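PDB 1FIU: type II restriction enzyme NgoMIV from Neisseria gonorrhoeae, which recognises the double-stranded DNA sequence 5'-GCCGGC-3' and cuts it after the first G as a magnesium-dependent homotetramer. Local coordinates for residues S31-G35 against A221-R227; I47-L51 against H243-L249; I228-L233 against L264-M268. All coordinates share one frame; numbering follows the deposited sequence.

All three contacts lie on the same PD-(D/E)XK endonuclease fold. Contacts 1 and 3 share helix 225-232: its first turn and the residues leading into it meet the loop 31-35 beside the DNA, while its later turns pack on helix 259-270. Contact 2 sets helix 38-50 against the start of helix 246-256. Contact 1 is buried and polar, with a salt bridge and a hydrogen bond from an asparagine amide to a backbone carbonyl. Contact 2 is held by hydrocarbon, including the methylenes of a glutamate whose charged end lies at the rim. Contact 3 is largely apolar and partly buried, its one serine hydroxyl turned back to its own helix. H243 NE2 hydrogen-bonds E222 O, joining contacts 1 and 2.

Contact 1: residues S31-G35 against A221-R227; sequences SNADG and AEPTPSR. With nucleotides of chain D; nucleotides of chain A.
D34 lays its carboxylate against the end of the R227 guanidinium, the two planes only 30° apart, at the DNA-binding face of this PD-(D/E)XK endonuclease. R227 runs extended from CG to NE and grips one oxygen with both terminal nitrogens: NH1 lies 2.8 Å from D34 OD2 and NH2 3.0 Å from that same atom. This end-on salt bridge is not a two-oxygen fork, since both nitrogens share OD2: NH1 on its anti lone pair, NH2 nearly along the C-O bond. D34 has its CG anti to the backbone N (chi1 171°), which carries the carboxylate across to the arginine and the DNA. There OD2 also accepts from N4 of cytosine DC5 of chain D at 3.0 Å, a direct bond to a base, consistent with a part in sequence recognition. S36 OG bonds the other oxygen, OD1, and probably helps to set the carboxylate's rotation. R227 NH2 makes a weak hydrogen bond to a guanine O6.

Farther from the DNA, an asparagine suits position 32 because its amide can close the loop onto a backbone carbonyl: A221 O lies close to the amide plane of N32 (14° out of it) and receives the bond from ND2 nearly in line with its C=O. P223 sets its ring against the N32 backbone, CD 3.1 Å from N32 O. That carbonyl also receives a water, which donates a second bond to E222 OE2. Hydrogen bonds from T224 OG1 (2.7 Å) and T224 N reach E222 OE1 from opposite faces of the carboxylate plane.

Contact 2: residues I47-L51 against H243-L249; sequences IADLL and HFALYEL
I47 drives its side chain into the turn where strand 240-243 passes into helix 246-256, and its two branches do different work. CG2, anti to the backbone N, rests on A245 CB at 4.0 Å and on F244 CZ at the same distance. The CG1 arm, extended to CD1 (chi2 177°), reaches past E248 to the backbone of L249, where CD1 lies 3.9 Å from L249 CA, and it also approaches the H243 ring. A branched, wholly apolar residue fits here because it must fill two directions at once. A245, at the N-cap position of helix 246-256, is small enough to let I47 come close, and its CB also sits over the centre of the F244 ring. L51 adds CD2 against F244 CE1, while F244 continues into contacts with F12 and L16 of helix 4-18. This is the buried, water-free part, joining the end of helix 38-50 to the turn that follows strand 240-243, an inner strand of the central sheet.

At the border L51 CD1 comes within 3.4 Å of E248 CG, crossing the glutamate at about a right angle. Beyond it L50 and E248 are both partly exposed, and they meet through aliphatic carbons, L50 CB to E248 CG at 3.7 Å. The E248 chain is bent at chi2 (77°), so that its CH2 groups cover the leucines while the carboxylate turns to the margin. There OE1 forms a salt bridge with R9, and OE2 accepts from a water that also donates to L50 O. The glutamate thus offers hydrocarbon to the helix and charge to the rim; with no direct hydrogen bond between the segments, the contact probably relies mainly on hydrophobic burial and fit, with one water bridge at the rim.

Contact 3: residues I228-L233 against L264-M268; sequences ISSIAL and LFYIM
M268 reaches from helix 259-270 to helix 225-232, and its sulfur touches three residues of the facing helix. SD lies 3.6 Å from S229 CA, 3.8 Å from A232 CB and 3.9 Å from I228 CG2. Its chain is bent at chi3 (-77°), which turns the methyl CE to the I228 side, 4.1 Å from CG2. A long, unbranched and flexible residue suits this place, since a long side chain is needed to bridge segment axes 11.0 Å apart. The small side chains of S229 and A232 let the sulfur come close, at S229 to CA itself.

Helix 225-232 lies in the connection between the parallel strands 215-220 and 240-243 of the PD-(D/E)XK fold and packs I228 and A232 on the latter; helix 259-270 lies in the connection to strand 274-276. The two short segments run nearly parallel, at 22°.

Contacts between methyl groups and other hydrocarbon follow at the C-terminal end of helix 225-232. L233, just past the last turn, crosses M268 at about a right angle and brings CD2 to 3.9 Å from M268 CG. Its two methyls divide the rest, CD2 also approaching I267 CG2 and CD1 facing L264 CD1. I267 and L233 continue onto A128 and S133 of the third subunit.

The polar group of the contact is turned inward to its own helix. S229 OG bonds S226 O, one turn back, as a serine in a helix commonly does; its torsion (chi1 80°) allows this while OG touches L264 CD2, at 3.9 Å.

Contact 1: residues S31-G35 against A221-R227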
# COMPACT_ATOMS: atom_id res chain seq x y z
N SER I 31 35.96 -7.65 8.67
CA SER I 31 34.74 -8.05 9.35
C SER I 31 33.37 -7.67 8.80
O SER I 31 32.36 -8.16 9.31
CB SER I 31 34.81 -7.64 10.82
OG SER I 31 34.91 -6.24 10.91
N ASN I 32 33.31 -6.81 7.79
CA ASN I 32 32.00 -6.53 7.21
C ASN I 32 31.94 -7.15 5.80
O ASN I 32 30.98 -6.94 5.05
CB ASN I 32 31.68 -5.01 7.18
CG ASN I 32 32.66 -4.22 6.37
OD1 ASN I 32 33.83 -4.60 6.25
ND2 ASN I 32 32.20 -3.10 5.82
N ALA I 33 32.97 -7.93 5.46
CA ALA I 33 33.01 -8.59 4.15
C ALA I 33 32.38 -9.98 4.18
O ALA I 33 32.21 -10.58 5.23
CB ALA I 33 34.47 -8.72 3.67
N ASP I 34 32.04 -10.48 2.99
CA ASP I 34 31.51 -11.82 2.82
C ASP I 34 32.73 -12.48 2.14
O ASP I 34 32.96 -12.26 0.96
CB ASP I 34 30.31 -11.80 1.87
CG ASP I 34 29.85 -13.19 1.46
OD1 ASP I 34 30.50 -14.19 1.87
OD2 ASP I 34 28.85 -13.30 0.72
N GLY I 35 33.50 -13.27 2.89
CA GLY I 35 34.70 -13.89 2.34
C GLY I 35 34.57 -14.79 1.12
O GLY I 35 35.56 -15.11 0.46
N ALA I 221 26.67 -0.85 6.90
CA ALA I 221 28.11 -0.92 6.65
C ALA I 221 28.36 -1.98 5.57
O ALA I 221 29.50 -2.38 5.36
CB ALA I 221 28.88 -1.24 7.91
N GLU I 222 27.30 -2.42 4.88
CA GLU I 222 27.47 -3.42 3.81
C GLU I 222 28.42 -2.86 2.74
O GLU I 222 28.20 -1.76 2.21
CB GLU I 222 26.10 -3.77 3.20
CG GLU I 222 26.19 -4.57 1.89
CD GLU I 222 26.96 -5.87 2.05
OE1 GLU I 222 27.67 -6.25 1.09
OE2 GLU I 222 26.86 -6.51 3.12
N PRO I 223 29.46 -3.62 2.36
CA PRO I 223 30.37 -3.07 1.35
C PRO I 223 29.95 -3.12 -0.12
O PRO I 223 30.39 -2.29 -0.93
CB PRO I 223 31.67 -3.87 1.58
CG PRO I 223 31.16 -5.20 2.01
CD PRO I 223 30.02 -4.83 2.98
N THR I 224 29.08 -4.06 -0.48
CA THR I 224 28.72 -4.18 -1.89
C THR I 224 27.50 -3.42 -2.39
O THR I 224 26.43 -3.49 -1.78
CB THR I 224 28.56 -5.67 -2.31
OG1 THR I 224 27.44 -6.26 -1.65
CG2 THR I 224 29.83 -6.45 -1.97
N PRO I 225 27.64 -2.70 -3.51
CA PRO I 225 26.50 -1.97 -4.07
C PRO I 225 25.31 -2.89 -4.35
O PRO I 225 24.16 -2.49 -4.17
CB PRO I 225 27.07 -1.36 -5.36
CG PRO I 225 28.49 -1.03 -4.95
CD PRO I 225 28.90 -2.29 -4.17
N SER I 226 25.59 -4.12 -4.80
CA SER I 226 24.49 -5.04 -5.11
C SER I 226 23.65 -5.33 -3.88
O SER I 226 22.42 -5.28 -3.95
CB SER I 226 25.02 -6.36 -5.71
OG SER I 226 25.85 -7.04 -4.81
N ARG I 227 24.28 -5.63 -2.74
CA ARG I 227 23.51 -5.93 -1.54
C ARG I 227 22.85 -4.67 -0.99
O ARG I 227 21.71 -4.72 -0.52
CB ARG I 227 24.41 -6.61 -0.51
CG ARG I 227 24.44 -8.13 -0.72
CD ARG I 227 25.60 -8.82 -0.01
NE ARG I 227 25.42 -10.26 -0.10
CZ ARG I 227 26.40 -11.16 -0.03
NH1 ARG I 227 27.66 -10.78 0.13
NH2 ARG I 227 26.11 -12.44 -0.11
P DC D 5 31.07 -22.12 5.81
OP1 DC D 5 31.16 -23.41 6.51
OP2 DC D 5 32.29 -21.44 5.34
O5' DC D 5 30.16 -22.28 4.52
C5' DC D 5 28.92 -22.96 4.59
C4' DC D 5 28.23 -22.91 3.24
O4' DC D 5 27.66 -21.60 3.03
C3' DC D 5 29.16 -23.16 2.05
O3' DC D 5 28.52 -24.07 1.15
C2' DC D 5 29.27 -21.81 1.37
C1' DC D 5 27.90 -21.22 1.68
N1 DC D 5 27.78 -19.76 1.60
C2 DC D 5 26.55 -19.21 1.16
O2 DC D 5 25.62 -19.97 0.87
N3 DC D 5 26.42 -17.87 1.09
C4 DC D 5 27.45 -17.07 1.44
N4 DC D 5 27.27 -15.74 1.37
C5 DC D 5 28.70 -17.61 1.88
C6 DC D 5 28.82 -18.94 1.93
P DC A 3 25.97 -11.78 -7.57
OP1 DC A 3 25.34 -10.88 -8.57
OP2 DC A 3 27.11 -11.29 -6.74
O5' DC A 3 24.84 -12.30 -6.57
C5' DC A 3 23.82 -13.17 -7.03
C4' DC A 3 23.09 -13.78 -5.86
O4' DC A 3 23.90 -14.78 -5.21
C3' DC A 3 22.71 -12.77 -4.77
O3' DC A 3 21.43 -13.12 -4.25
C2' DC A 3 23.76 -13.03 -3.70
C1' DC A 3 23.88 -14.53 -3.80
N1 DC A 3 25.10 -15.12 -3.23
C2 DC A 3 25.12 -16.49 -3.02
O2 DC A 3 24.12 -17.16 -3.31
N3 DC A 3 26.25 -17.08 -2.53
C4 DC A 3 27.32 -16.32 -2.26
N4 DC A 3 28.43 -16.94 -1.81
C5 DC A 3 27.31 -14.91 -2.45
C6 DC A 3 26.18 -14.36 -2.92
O HOH W 1 28.83 -8.33 3.93

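Contact 2: residues I47-L51 against H243-L249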
# COMPACT_ATOMS: atom_id res chain seq x y z
N ILE I 47 38.18 -0.29 1.86
CA ILE I 47 37.55 0.67 2.76
C ILE I 47 38.26 0.72 4.11
O ILE I 47 38.57 1.80 4.62
CB ILE I 47 36.05 0.34 2.97
CG1 ILE I 47 35.27 0.63 1.69
CG2 ILE I 47 35.49 1.15 4.13
CD1 ILE I 47 33.78 0.24 1.79
N ALA I 48 38.54 -0.46 4.68
CA ALA I 48 39.22 -0.52 5.97
C ALA I 48 40.59 0.15 5.88
O ALA I 48 41.03 0.81 6.82
CB ALA I 48 39.35 -1.96 6.43
N ASP I 49 41.28 0.00 4.75
CA ASP I 49 42.59 0.65 4.61
C ASP I 49 42.41 2.17 4.63
O ASP I 49 43.16 2.89 5.28
CB ASP I 49 43.28 0.23 3.30
CG ASP I 49 44.67 0.85 3.15
OD1 ASP I 49 45.57 0.49 3.95
OD2 ASP I 49 44.86 1.71 2.26
N LEU I 50 41.40 2.65 3.91
CA LEU I 50 41.14 4.07 3.87
C LEU I 50 40.70 4.61 5.23
O LEU I 50 40.78 5.81 5.48
CB LEU I 50 40.08 4.36 2.81
CG LEU I 50 40.63 4.23 1.39
CD1 LEU I 50 39.50 4.48 0.40
CD2 LEU I 50 41.79 5.22 1.17
N LEU I 51 40.27 3.71 6.11
CA LEU I 51 39.84 4.08 7.46
C LEU I 51 40.97 3.89 8.46
O LEU I 51 40.81 4.12 9.66
CB LEU I 51 38.63 3.24 7.86
CG LEU I 51 37.25 3.87 7.59
CD1 LEU I 51 37.08 4.21 6.13
CD2 LEU I 51 36.18 2.90 8.04
N HIS I 243 25.23 5.10 3.96
CA HIS I 243 26.36 4.19 4.07
C HIS I 243 27.37 4.70 5.10
O HIS I 243 27.67 5.90 5.15
CB HIS I 243 27.06 4.05 2.69
CG HIS I 243 28.00 2.88 2.61
ND1 HIS I 243 29.36 3.00 2.84
CD2 HIS I 243 27.77 1.56 2.42
CE1 HIS I 243 29.92 1.80 2.79
NE2 HIS I 243 28.98 0.91 2.54
N PHE I 244 27.91 3.78 5.90
CA PHE I 244 28.85 4.15 6.94
C PHE I 244 30.16 4.74 6.46
O PHE I 244 30.86 5.41 7.23
CB PHE I 244 29.13 2.94 7.87
CG PHE I 244 30.34 2.12 7.49
CD1 PHE I 244 31.39 1.97 8.39
CD2 PHE I 244 30.42 1.47 6.25
CE1 PHE I 244 32.50 1.17 8.08
CE2 PHE I 244 31.53 0.67 5.93
CZ PHE I 244 32.56 0.52 6.84
N ALA I 245 30.49 4.54 5.18
CA ALA I 245 31.74 5.07 4.64
C ALA I 245 31.60 5.24 3.14
O ALA I 245 32.30 4.62 2.33
CB ALA I 245 32.88 4.09 4.96
N LEU I 246 30.70 6.12 2.75
CA LEU I 246 30.42 6.29 1.34
C LEU I 246 31.58 6.77 0.47
O LEU I 246 31.76 6.24 -0.63
CB LEU I 246 29.23 7.25 1.16
CG LEU I 246 28.64 7.19 -0.26
CD1 LEU I 246 27.68 6.02 -0.40
CD2 LEU I 246 27.92 8.48 -0.57
N TYR I 247 32.32 7.76 0.96
CA TYR I 247 33.45 8.32 0.22
C TYR I 247 34.50 7.25 -0.06
O TYR I 247 35.04 7.18 -1.18
CB TYR I 247 34.08 9.46 1.00
CG TYR I 247 33.08 10.52 1.46
CD1 TYR I 247 33.28 11.22 2.65
CD2 TYR I 247 31.92 10.77 0.72
CE1 TYR I 247 32.35 12.14 3.11
CE2 TYR I 247 30.97 11.70 1.17
CZ TYR I 247 31.19 12.37 2.37
OH TYR I 247 30.25 13.26 2.86
N GLU I 248 34.77 6.43 0.94
CA GLU I 248 35.76 5.37 0.82
C GLU I 248 35.27 4.28 -0.13
O GLU I 248 36.06 3.74 -0.92
CB GLU I 248 36.09 4.80 2.19
CG GLU I 248 36.71 5.82 3.15
CD GLU I 248 35.72 6.82 3.77
OE1 GLU I 248 34.49 6.72 3.51
OE2 GLU I 248 36.18 7.70 4.52
N LEU I 249 33.98 3.95 -0.07
CA LEU I 249 33.40 2.96 -0.97
C LEU I 249 33.56 3.47 -2.41
O LEU I 249 33.96 2.71 -3.30
CB LEU I 249 31.90 2.77 -0.69
CG LEU I 249 31.07 1.95 -1.69
CD1 LEU I 249 31.66 0.56 -1.94
CD2 LEU I 249 29.66 1.81 -1.10
O HOH W 2 38.47 7.77 6.05

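Contact 3: residues I228-L233 against L264-M268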
# COMPACT_ATOMS: atom_id res chain seq x y z
N ILE I 228 23.53 -3.54 -1.07
CA ILE I 228 22.93 -2.28 -0.62
C ILE I 228 21.65 -2.03 -1.45
O ILE I 228 20.60 -1.60 -0.91
CB ILE I 228 23.89 -1.09 -0.85
CG1 ILE I 228 25.11 -1.23 0.06
CG2 ILE I 228 23.15 0.26 -0.63
CD1 ILE I 228 26.25 -0.34 -0.38
N SER I 229 21.72 -2.30 -2.76
CA SER I 229 20.59 -2.04 -3.65
C SER I 229 19.32 -2.81 -3.31
O SER I 229 18.22 -2.37 -3.67
CB SER I 229 20.99 -2.31 -5.13
OG SER I 229 20.96 -3.70 -5.43
N SER I 230 19.46 -3.94 -2.61
CA SER I 230 18.30 -4.75 -2.24
C SER I 230 17.36 -4.00 -1.28
O SER I 230 16.22 -4.38 -1.14
CB SER I 230 18.72 -6.11 -1.64
OG SER I 230 19.34 -5.98 -0.38
N ILE I 231 17.86 -2.97 -0.60
CA ILE I 231 16.98 -2.16 0.25
C ILE I 231 16.92 -0.70 -0.23
O ILE I 231 15.90 -0.03 -0.04
CB ILE I 231 17.41 -2.26 1.75
CG1 ILE I 231 16.40 -1.53 2.66
CG2 ILE I 231 18.80 -1.70 1.94
CD1 ILE I 231 15.00 -2.18 2.70
N ALA I 232 17.97 -0.21 -0.91
CA ALA I 232 17.99 1.18 -1.36
C ALA I 232 17.15 1.46 -2.61
O ALA I 232 16.53 2.53 -2.73
CB ALA I 232 19.43 1.64 -1.62
N LEU I 233 17.10 0.53 -3.55
CA LEU I 233 16.31 0.79 -4.76
C LEU I 233 14.82 0.75 -4.50
O LEU I 233 14.35 0.03 -3.64
CB LEU I 233 16.66 -0.23 -5.86
CG LEU I 233 18.09 -0.16 -6.41
CD1 LEU I 233 18.23 -1.30 -7.43
CD2 LEU I 233 18.40 1.17 -7.05
N LEU I 264 26.06 0.85 -10.54
CA LEU I 264 24.97 0.67 -9.58
C LEU I 264 25.08 1.69 -8.46
O LEU I 264 24.07 2.27 -8.03
CB LEU I 264 24.97 -0.78 -9.06
CG LEU I 264 23.82 -1.17 -8.11
CD1 LEU I 264 22.45 -0.72 -8.69
CD2 LEU I 264 23.85 -2.67 -7.90
N PHE I 265 26.31 1.92 -7.99
CA PHE I 265 26.58 2.90 -6.96
C PHE I 265 26.04 4.27 -7.41
O PHE I 265 25.34 4.94 -6.65
CB PHE I 265 28.09 3.02 -6.71
CG PHE I 265 28.48 4.12 -5.76
CD1 PHE I 265 28.58 3.87 -4.38
CD2 PHE I 265 28.79 5.39 -6.23
CE1 PHE I 265 29.00 4.87 -3.50
CE2 PHE I 265 29.22 6.39 -5.37
CZ PHE I 265 29.33 6.13 -3.98
N TYR I 266 26.37 4.71 -8.63
CA TYR I 266 25.87 6.01 -9.07
C TYR I 266 24.38 6.04 -9.34
O TYR I 266 23.76 7.09 -9.21
CB TYR I 266 26.66 6.53 -10.29
CG TYR I 266 28.05 6.96 -9.89
CD1 TYR I 266 29.18 6.28 -10.34
CD2 TYR I 266 28.24 8.01 -8.98
CE1 TYR I 266 30.46 6.61 -9.89
CE2 TYR I 266 29.52 8.35 -8.52
CZ TYR I 266 30.62 7.65 -8.98
OH TYR I 266 31.88 7.95 -8.53
N ILE I 267 23.78 4.91 -9.70
CA ILE I 267 22.33 4.89 -9.90
C ILE I 267 21.69 5.22 -8.55
O ILE I 267 20.76 6.03 -8.47
CB ILE I 267 21.84 3.51 -10.35
CG1 ILE I 267 22.17 3.34 -11.84
CG2 ILE I 267 20.32 3.39 -10.15
CD1 ILE I 267 21.94 1.96 -12.34
N MET I 268 22.21 4.60 -7.50
CA MET I 268 21.68 4.85 -6.15
C MET I 268 22.01 6.24 -5.63
O MET I 268 21.14 6.91 -5.06
CB MET I 268 22.18 3.79 -5.16
CG MET I 268 21.70 2.40 -5.48
SD MET I 268 22.15 1.19 -4.23
CE MET I 268 23.95 0.91 -4.61